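Local coordinates for protein alcohol dehydrogenase (Thermus sp., PDB 4CPD) that probably oxidises alcohols, and reduces the matching carbonyl compounds, with NAD as hydride carrier, as a zinc-containing medium-chain dehydrogenase, at residues L197-I202 / I215-E220; G83-A88 / A293-Y298. One frame throughout, in Å; residues are numbered along the deposited sequence.

Interaction 1: residues L197-I202 / I215-E220. With NAD (nicotinamide-adenine-dinucleotide), chain G.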
loop_
_atom_site.group_PDB
_atom_site.type_symbol
_atom_site.label_atom_id
_atom_site.label_comp_id
_atom_site.label_asym_id
_atom_site.label_seq_id
_atom_site.Cartn_x
_atom_site.Cartn_y
_atom_site.Cartn_z
ATOM N N LEU A 197 -18.032 4.641 9.259
ATOM C CA LEU A 197 -18.300 3.752 10.394
ATOM C C LEU A 197 -17.210 3.878 11.439
ATOM O O LEU A 197 -16.025 3.826 11.115
ATOM C CB LEU A 197 -18.348 2.311 9.909
ATOM C CG LEU A 197 -19.329 2.145 8.760
ATOM C CD1 LEU A 197 -18.745 1.312 7.640
ATOM C CD2 LEU A 197 -20.619 1.544 9.266
ATOM N N ALA A 198 -17.602 4.019 12.694
ATOM C CA ALA A 198 -16.640 4.210 13.760
ATOM C C ALA A 198 -16.722 3.033 14.676
ATOM O O ALA A 198 -17.784 2.703 15.156
ATOM C CB ALA A 198 -16.900 5.507 14.515
ATOM N N ILE A 199 -15.585 2.392 14.891
ATOM C CA ILE A 199 -15.487 1.246 15.748
ATOM C C ILE A 199 -14.630 1.655 16.927
ATOM O O ILE A 199 -13.507 2.132 16.746
ATOM C CB ILE A 199 -14.830 0.062 15.021
ATOM C CG1 ILE A 199 -15.744 -0.466 13.914
ATOM C CG2 ILE A 199 -14.520 -1.074 15.990
ATOM C CD1 ILE A 199 -15.545 0.189 12.572
ATOM N N ASP A 200 -15.178 1.484 18.127
ATOM C CA ASP A 200 -14.451 1.683 19.381
ATOM C C ASP A 200 -15.143 0.842 20.460
ATOM O O ASP A 200 -16.014 0.015 20.150
ATOM C CB ASP A 200 -14.427 3.156 19.757
ATOM C CG ASP A 200 -13.264 3.504 20.641
ATOM O OD1 ASP A 200 -13.114 2.881 21.708
ATOM O OD2 ASP A 200 -12.490 4.405 20.273
ATOM N N ARG A 201 -14.745 1.035 21.713
ATOM C CA ARG A 201 -15.353 0.329 22.831
ATOM C C ARG A 201 -15.665 1.248 24.031
ATOM O O ARG A 201 -15.742 0.782 25.170
ATOM C CB ARG A 201 -14.424 -0.808 23.260
ATOM C CG ARG A 201 -13.122 -0.324 23.876
ATOM C CD ARG A 201 -12.158 -1.463 24.138
ATOM N NE ARG A 201 -10.946 -0.966 24.788
ATOM C CZ ARG A 201 -9.812 -1.652 24.905
ATOM N NH1 ARG A 201 -9.708 -2.885 24.413
ATOM N NH2 ARG A 201 -8.772 -1.100 25.511
ATOM N N ILE A 202 -15.850 2.542 23.780
ATOM C CA ILE A 202 -16.148 3.525 24.844
ATOM C C ILE A 202 -17.313 4.432 24.431
ATOM O O ILE A 202 -17.164 5.260 23.525
ATOM C CB ILE A 202 -14.919 4.395 25.188
ATOM C CG1 ILE A 202 -13.808 3.514 25.761
ATOM C CG2 ILE A 202 -15.289 5.494 26.183
ATOM C CD1 ILE A 202 -12.532 4.258 26.098
ATOM N N ILE A 215 -21.733 6.155 11.758
ATOM C CA ILE A 215 -22.462 5.052 12.385
ATOM C C ILE A 215 -21.554 4.363 13.416
ATOM O O ILE A 215 -20.582 3.707 13.043
ATOM C CB ILE A 215 -22.885 4.038 11.330
ATOM C CG1 ILE A 215 -23.887 4.679 10.378
ATOM C CG2 ILE A 215 -23.472 2.802 11.980
ATOM C CD1 ILE A 215 -24.218 3.849 9.149
ATOM N N PRO A 216 -21.874 4.502 14.715
ATOM C CA PRO A 216 -21.027 3.962 15.766
ATOM C C PRO A 216 -21.253 2.485 15.899
ATOM O O PRO A 216 -22.362 2.011 15.637
ATOM C CB PRO A 216 -21.525 4.677 17.009
ATOM C CG PRO A 216 -22.981 4.846 16.742
ATOM C CD PRO A 216 -23.117 5.065 15.266
ATOM N N ILE A 217 -20.198 1.777 16.289
ATOM C CA ILE A 217 -20.200 0.319 16.420
ATOM C C ILE A 217 -19.340 -0.054 17.626
ATOM O O ILE A 217 -18.123 0.184 17.626
ATOM C CB ILE A 217 -19.608 -0.363 15.170
ATOM C CG1 ILE A 217 -20.456 -0.044 13.928
ATOM C CG2 ILE A 217 -19.504 -1.865 15.383
ATOM C CD1 ILE A 217 -19.928 -0.625 12.623
ATOM N N ASN A 218 -19.962 -0.628 18.652
ATOM C CA ASN A 218 -19.218 -1.051 19.839
ATOM C C ASN A 218 -18.651 -2.464 19.660
ATOM O O ASN A 218 -19.407 -3.436 19.561
ATOM C CB ASN A 218 -20.098 -0.973 21.090
ATOM C CG ASN A 218 -19.282 -0.875 22.369
ATOM O OD1 ASN A 218 -18.336 -1.639 22.565
ATOM N ND2 ASN A 218 -19.633 0.072 23.242
ATOM N N ALA A 219 -17.323 -2.569 19.615
ATOM C CA ALA A 219 -16.653 -3.853 19.351
ATOM C C ALA A 219 -16.729 -4.842 20.514
ATOM O O ALA A 219 -16.518 -6.043 20.309
ATOM C CB ALA A 219 -15.203 -3.623 18.967
ATOM N N GLU A 220 -17.011 -4.332 21.719
ATOM C CA GLU A 220 -17.254 -5.175 22.899
ATOM C C GLU A 220 -18.606 -5.880 22.765
ATOM O O GLU A 220 -18.739 -7.058 23.116
ATOM C CB GLU A 220 -17.252 -4.343 24.193
ATOM C CG GLU A 220 -16.434 -4.932 25.331
ATOM C CD GLU A 220 -15.156 -4.142 25.558
ATOM O OE1 GLU A 220 -15.240 -3.092 26.226
ATOM O OE2 GLU A 220 -14.078 -4.555 25.063
HETATM P PA NAD G . -5.950 7.463 22.392
HETATM O O1A NAD G . -6.401 8.699 23.171
HETATM O O2A NAD G . -5.272 6.317 23.136
HETATM O O5B NAD G . -7.129 6.821 21.487
HETATM C C5B NAD G . -7.210 5.412 21.277
HETATM C C4B NAD G . -8.667 4.995 21.102
HETATM O O4B NAD G . -8.734 3.660 20.584
HETATM C C3B NAD G . -9.415 5.014 22.440
HETATM O O3B NAD G . -10.723 5.601 22.345
HETATM C C2B NAD G . -9.556 3.561 22.790
HETATM O O2B NAD G . -10.722 3.312 23.581
HETATM C C1B NAD G . -9.638 2.934 21.412
HETATM N N9A NAD G . -9.270 1.520 21.482
HETATM C C8A NAD G . -8.232 1.020 22.183
HETATM N N7A NAD G . -8.201 -0.325 22.027
HETATM C C5A NAD G . -9.222 -0.684 21.216
HETATM C C6A NAD G . -9.744 -1.939 20.641
HETATM N N6A NAD G . -9.121 -3.091 20.936
HETATM N N1A NAD G . -10.840 -1.904 19.836
HETATM C C2A NAD G . -11.457 -0.743 19.545
HETATM N N3A NAD G . -11.030 0.444 20.038
HETATM C C4A NAD G . -9.939 0.538 20.859
HETATM O O3 NAD G . -4.898 7.906 21.239
HETATM P PN NAD G . -5.054 9.043 20.094
HETATM O O1N NAD G . -4.564 10.319 20.750
HETATM O O2N NAD G . -6.393 8.926 19.357
HETATM O O5D NAD G . -3.963 8.519 19.022
HETATM C C5D NAD G . -4.368 7.450 18.144
HETATM C C4D NAD G . -3.266 6.466 17.759
HETATM O O4D NAD G . -2.548 7.014 16.644
HETATM C C3D NAD G . -2.237 6.200 18.859
HETATM O O3D NAD G . -1.775 4.844 18.730
HETATM C C2D NAD G . -1.141 7.230 18.576
HETATM O O2D NAD G . 0.167 6.932 19.128
HETATM C C1D NAD G . -1.178 7.234 17.046
HETATM N N1N NAD G . -0.614 8.444 16.427
HETATM C C2N NAD G . 0.133 8.211 15.344
HETATM C C3N NAD G . 0.741 9.236 14.636
HETATM C C7N NAD G . 1.536 8.827 13.429
HETATM O O7N NAD G . 2.473 9.498 13.027
HETATM N N7N NAD G . 1.157 7.700 12.796
HETATM C C4N NAD G . 0.561 10.562 15.066
HETATM C C5N NAD G . -0.223 10.798 16.201
HETATM C C6N NAD G . -0.807 9.713 16.875
#
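Leu197 opens the pairing by laying CD2 beside CB of Ile215, 4.0 Å away, the two side chains running the same way on the face that Ile199 and Ile217 share. Ala198 bonds both ways: its N gives a nearly straight bond to Ile215 O (3.0 Å), while its O takes a weak one from Ile217 N, bent to 126°. Ile199 rests CG1 against CB of Ile217, and its CG2, anti to the backbone N, reaches CB of Ala219. Asp200 closes the parallel ladder, N to Ile217 O at 3.3 Å and O from Ala219 N at 2.9 Å. Its carboxylate turns to the adenosine ribose of NAD, OD1 accepting from O2B (3.1 Å) and OD2 from O3B (3.0 Å); Ala177 N also binds OD2. Arg201 runs extended from CG to NE and lays one guanidinium face against the adenine, N7A over the group's centre; CD lies 3.8 Å from OE2 of the Glu220 carboxylate, but NH1 and OE2 stay 4.7 Å apart. Glu220 N is tied to Asn218 OD1 in an Asx turn that ends the edge strand. An acidic residue gripping both ribose hydroxyls at the end of the second strand is the hallmark of an NAD-binding Rossmann fold.

Interaction 2: residues G83-A88 / A293-Y298; sequences GPFHIA and ANVHLY. With NAD (nicotinamide-adenine-dinucleotide), chain G.
His296 is wedged between Pro84 and His86, and here the packing is dense. Pro84 CG sits over one face of the His296 imidazole, 3.5 Å from its centroid and 11° off the normal, in a CH-pi contact. The His296 edge is turned toward the face of His86, an offset edge-to-face pair with centroids 4.6 Å apart and planes at 70°. His86 CG lies between its backbone N and carbonyl carbon (chi1 66°), and the ring thereby reaches Val295, whose N lies in the ring plane 3.3 Å from CE1. Val295 sends its two methyls different ways, CG1 against Pro84 CB at 3.8 Å and CG2 against Phe85 CE2 at 3.7 Å. The contact joins the GroES-like catalytic domain to the start of helix 295-307 in the coenzyme domain, across the interdomain cleft of medium-chain dehydrogenases. Packing is looser at the cleft, where Phe85 CE2 is 4.1 Å from Ala293 CB and Ala293 is partly exposed. There Ala293 N donates a nearly straight 2.7 Å bond to O7N of the nicotinamide amide, an atom that also lies at the edge of the Phe85 ring.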
loop_
_atom_site.group_PDB
_atom_site.type_symbol
_atom_site.label_atom_id
_atom_site.label_comp_id
_atom_site.label_asym_id
_atom_site.label_seq_id
_atom_site.Cartn_x
_atom_site.Cartn_y
_atom_site.Cartn_z
ATOM N N GLY A 83 3.580 24.175 13.806
ATOM C CA GLY A 83 4.576 23.347 13.119
ATOM C C GLY A 83 4.284 21.887 13.317
ATOM O O GLY A 83 3.624 21.524 14.286
ATOM N N PRO A 84 4.752 21.047 12.396
ATOM C CA PRO A 84 4.689 19.597 12.559
ATOM C C PRO A 84 5.369 19.109 13.837
ATOM O O PRO A 84 6.359 19.671 14.268
ATOM C CB PRO A 84 5.475 19.079 11.369
ATOM C CG PRO A 84 5.320 20.139 10.348
ATOM C CD PRO A 84 5.386 21.415 11.122
ATOM N N PHE A 85 4.829 18.055 14.424
ATOM C CA PHE A 85 5.421 17.447 15.581
ATOM C C PHE A 85 6.766 16.787 15.312
ATOM O O PHE A 85 7.456 16.410 16.236
ATOM C CB PHE A 85 4.454 16.431 16.178
ATOM C CG PHE A 85 4.291 15.167 15.379
ATOM C CD1 PHE A 85 5.154 14.088 15.556
ATOM C CD2 PHE A 85 3.215 15.019 14.518
ATOM C CE1 PHE A 85 4.968 12.903 14.857
ATOM C CE2 PHE A 85 3.037 13.839 13.808
ATOM C CZ PHE A 85 3.911 12.781 13.984
ATOM N N HIS A 86 7.129 16.626 14.062
ATOM C CA HIS A 86 8.372 16.011 13.749
ATOM C C HIS A 86 9.148 16.953 12.842
ATOM O O HIS A 86 8.570 17.643 12.044
ATOM C CB HIS A 86 8.135 14.651 13.090
ATOM C CG HIS A 86 7.475 14.741 11.750
ATOM N ND1 HIS A 86 6.115 14.864 11.601
ATOM C CD2 HIS A 86 7.988 14.719 10.497
ATOM C CE1 HIS A 86 5.816 14.904 10.315
ATOM N NE2 HIS A 86 6.933 14.833 9.623
ATOM N N ILE A 87 10.471 16.950 12.960
ATOM C CA ILE A 87 11.297 17.919 12.273
ATOM C C ILE A 87 11.974 17.288 11.095
ATOM O O ILE A 87 12.114 16.079 11.035
ATOM C CB ILE A 87 12.363 18.549 13.203
ATOM C CG1 ILE A 87 13.383 17.508 13.679
ATOM C CG2 ILE A 87 11.707 19.144 14.432
ATOM C CD1 ILE A 87 14.721 18.118 14.077
ATOM N N ALA A 88 12.411 18.142 10.181
ATOM C CA ALA A 88 12.924 17.733 8.904
ATOM C C ALA A 88 13.883 18.784 8.416
ATOM O O ALA A 88 13.726 19.948 8.735
ATOM C CB ALA A 88 11.804 17.543 7.904
ATOM N N ALA A 293 3.169 9.851 10.395
ATOM C CA ALA A 293 2.635 10.916 9.553
ATOM C C ALA A 293 3.691 11.673 8.871
ATOM O O ALA A 293 4.784 11.805 9.388
ATOM C CB ALA A 293 1.846 11.870 10.398
ATOM N N ASN A 294 3.360 12.200 7.709
ATOM C CA ASN A 294 4.271 13.056 6.939
ATOM C C ASN A 294 3.598 14.419 6.866
ATOM O O ASN A 294 3.201 14.933 5.810
ATOM C CB ASN A 294 4.516 12.463 5.561
ATOM C CG ASN A 294 5.429 13.308 4.713
ATOM O OD1 ASN A 294 6.206 14.107 5.218
ATOM N ND2 ASN A 294 5.345 13.140 3.414
ATOM N N VAL A 295 3.467 14.996 8.044
ATOM C CA VAL A 295 2.685 16.202 8.251
ATOM C C VAL A 295 2.991 17.328 7.284
ATOM O O VAL A 295 2.073 17.993 6.803
ATOM C CB VAL A 295 2.861 16.719 9.680
ATOM C CG1 VAL A 295 2.106 18.024 9.865
ATOM C CG2 VAL A 295 2.373 15.678 10.691
ATOM N N HIS A 296 4.261 17.535 6.996
ATOM C CA HIS A 296 4.675 18.646 6.131
ATOM C C HIS A 296 3.998 18.600 4.772
ATOM O O HIS A 296 3.740 19.629 4.181
ATOM C CB HIS A 296 6.174 18.632 5.896
ATOM C CG HIS A 296 6.984 18.655 7.151
ATOM N ND1 HIS A 296 7.006 17.600 8.037
ATOM C CD2 HIS A 296 7.804 19.602 7.669
ATOM C CE1 HIS A 296 7.808 17.888 9.040
ATOM N NE2 HIS A 296 8.296 19.100 8.847
ATOM N N LEU A 297 3.741 17.390 4.272
ATOM C CA LEU A 297 3.167 17.237 2.969
ATOM C C LEU A 297 1.745 17.819 2.932
ATOM O O LEU A 297 1.344 18.318 1.911
ATOM C CB LEU A 297 3.157 15.754 2.566
ATOM C CG LEU A 297 2.878 15.498 1.063
ATOM C CD1 LEU A 297 3.965 16.096 0.214
ATOM C CD2 LEU A 297 2.749 14.007 0.768
ATOM N N TYR A 298 1.020 17.750 4.054
ATOM C CA TYR A 298 -0.393 18.073 4.122
ATOM C C TYR A 298 -0.723 19.361 4.849
ATOM O O TYR A 298 -1.806 19.887 4.706
ATOM C CB TYR A 298 -1.111 16.927 4.827
ATOM C CG TYR A 298 -0.843 15.598 4.153
ATOM C CD1 TYR A 298 -1.292 15.367 2.857
ATOM C CD2 TYR A 298 -0.139 14.587 4.799
ATOM C CE1 TYR A 298 -1.047 14.168 2.228
ATOM C CE2 TYR A 298 0.118 13.388 4.171
ATOM C CZ TYR A 298 -0.337 13.194 2.891
ATOM O OH TYR A 298 -0.109 12.020 2.255
HETATM P PA NAD G . -5.950 7.463 22.392
HETATM O O1A NAD G . -6.401 8.699 23.171
HETATM O O2A NAD G . -5.272 6.317 23.136
HETATM O O5B NAD G . -7.129 6.821 21.487
HETATM C C5B NAD G . -7.210 5.412 21.277
HETATM C C4B NAD G . -8.667 4.995 21.102
HETATM O O4B NAD G . -8.734 3.660 20.584
HETATM C C3B NAD G . -9.415 5.014 22.440
HETATM O O3B NAD G . -10.723 5.601 22.345
HETATM C C2B NAD G . -9.556 3.561 22.790
HETATM O O2B NAD G . -10.722 3.312 23.581
HETATM C C1B NAD G . -9.638 2.934 21.412
HETATM N N9A NAD G . -9.270 1.520 21.482
HETATM C C8A NAD G . -8.232 1.020 22.183
HETATM N N7A NAD G . -8.201 -0.325 22.027
HETATM C C5A NAD G . -9.222 -0.684 21.216
HETATM C C6A NAD G . -9.744 -1.939 20.641
HETATM N N6A NAD G . -9.121 -3.091 20.936
HETATM N N1A NAD G . -10.840 -1.904 19.836
HETATM C C2A NAD G . -11.457 -0.743 19.545
HETATM N N3A NAD G . -11.030 0.444 20.038
HETATM C C4A NAD G . -9.939 0.538 20.859
HETATM O O3 NAD G . -4.898 7.906 21.239
HETATM P PN NAD G . -5.054 9.043 20.094
HETATM O O1N NAD G . -4.564 10.319 20.750
HETATM O O2N NAD G . -6.393 8.926 19.357
HETATM O O5D NAD G . -3.963 8.519 19.022
HETATM C C5D NAD G . -4.368 7.450 18.144
HETATM C C4D NAD G . -3.266 6.466 17.759
HETATM O O4D NAD G . -2.548 7.014 16.644
HETATM C C3D NAD G . -2.237 6.200 18.859
HETATM O O3D NAD G . -1.775 4.844 18.730
HETATM C C2D NAD G . -1.141 7.230 18.576
HETATM O O2D NAD G . 0.167 6.932 19.128
HETATM C C1D NAD G . -1.178 7.234 17.046
HETATM N N1N NAD G . -0.614 8.444 16.427
HETATM C C2N NAD G . 0.133 8.211 15.344
HETATM C C3N NAD G . 0.741 9.236 14.636
HETATM C C7N NAD G . 1.536 8.827 13.429
HETATM O O7N NAD G . 2.473 9.498 13.027
HETATM N N7N NAD G . 1.157 7.700 12.796
HETATM C C4N NAD G . 0.561 10.562 15.066
HETATM C C5N NAD G . -0.223 10.798 16.201
HETATM C C6N NAD G . -0.807 9.713 16.875
#

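How the interactions relate
Interactions 1 and 2 have centres 29 Å apart, nearest atoms about 19 Å apart, and are bridged by one NAD: interaction 1 holds the adenosine end, interaction 2 the nicotinamide amide. Along the chain, 197-202 and 215-220 are nested inside the loop closed by 83-88 and 293-298. Interaction 1 is local, spanning a beta-alpha-beta unit through helix 203-212 at one edge of the six-stranded parallel sheet. Segment 293-298 follows strand 286-290, the opposite edge of that sheet, and packs against residues 83-88 of the catalytic domain, near the zinc bound by Cys38, His59 and Asp152. The coenzyme runs from the end of strand 195-200, next to the sheet's edge strand, into the cleft beside this metal.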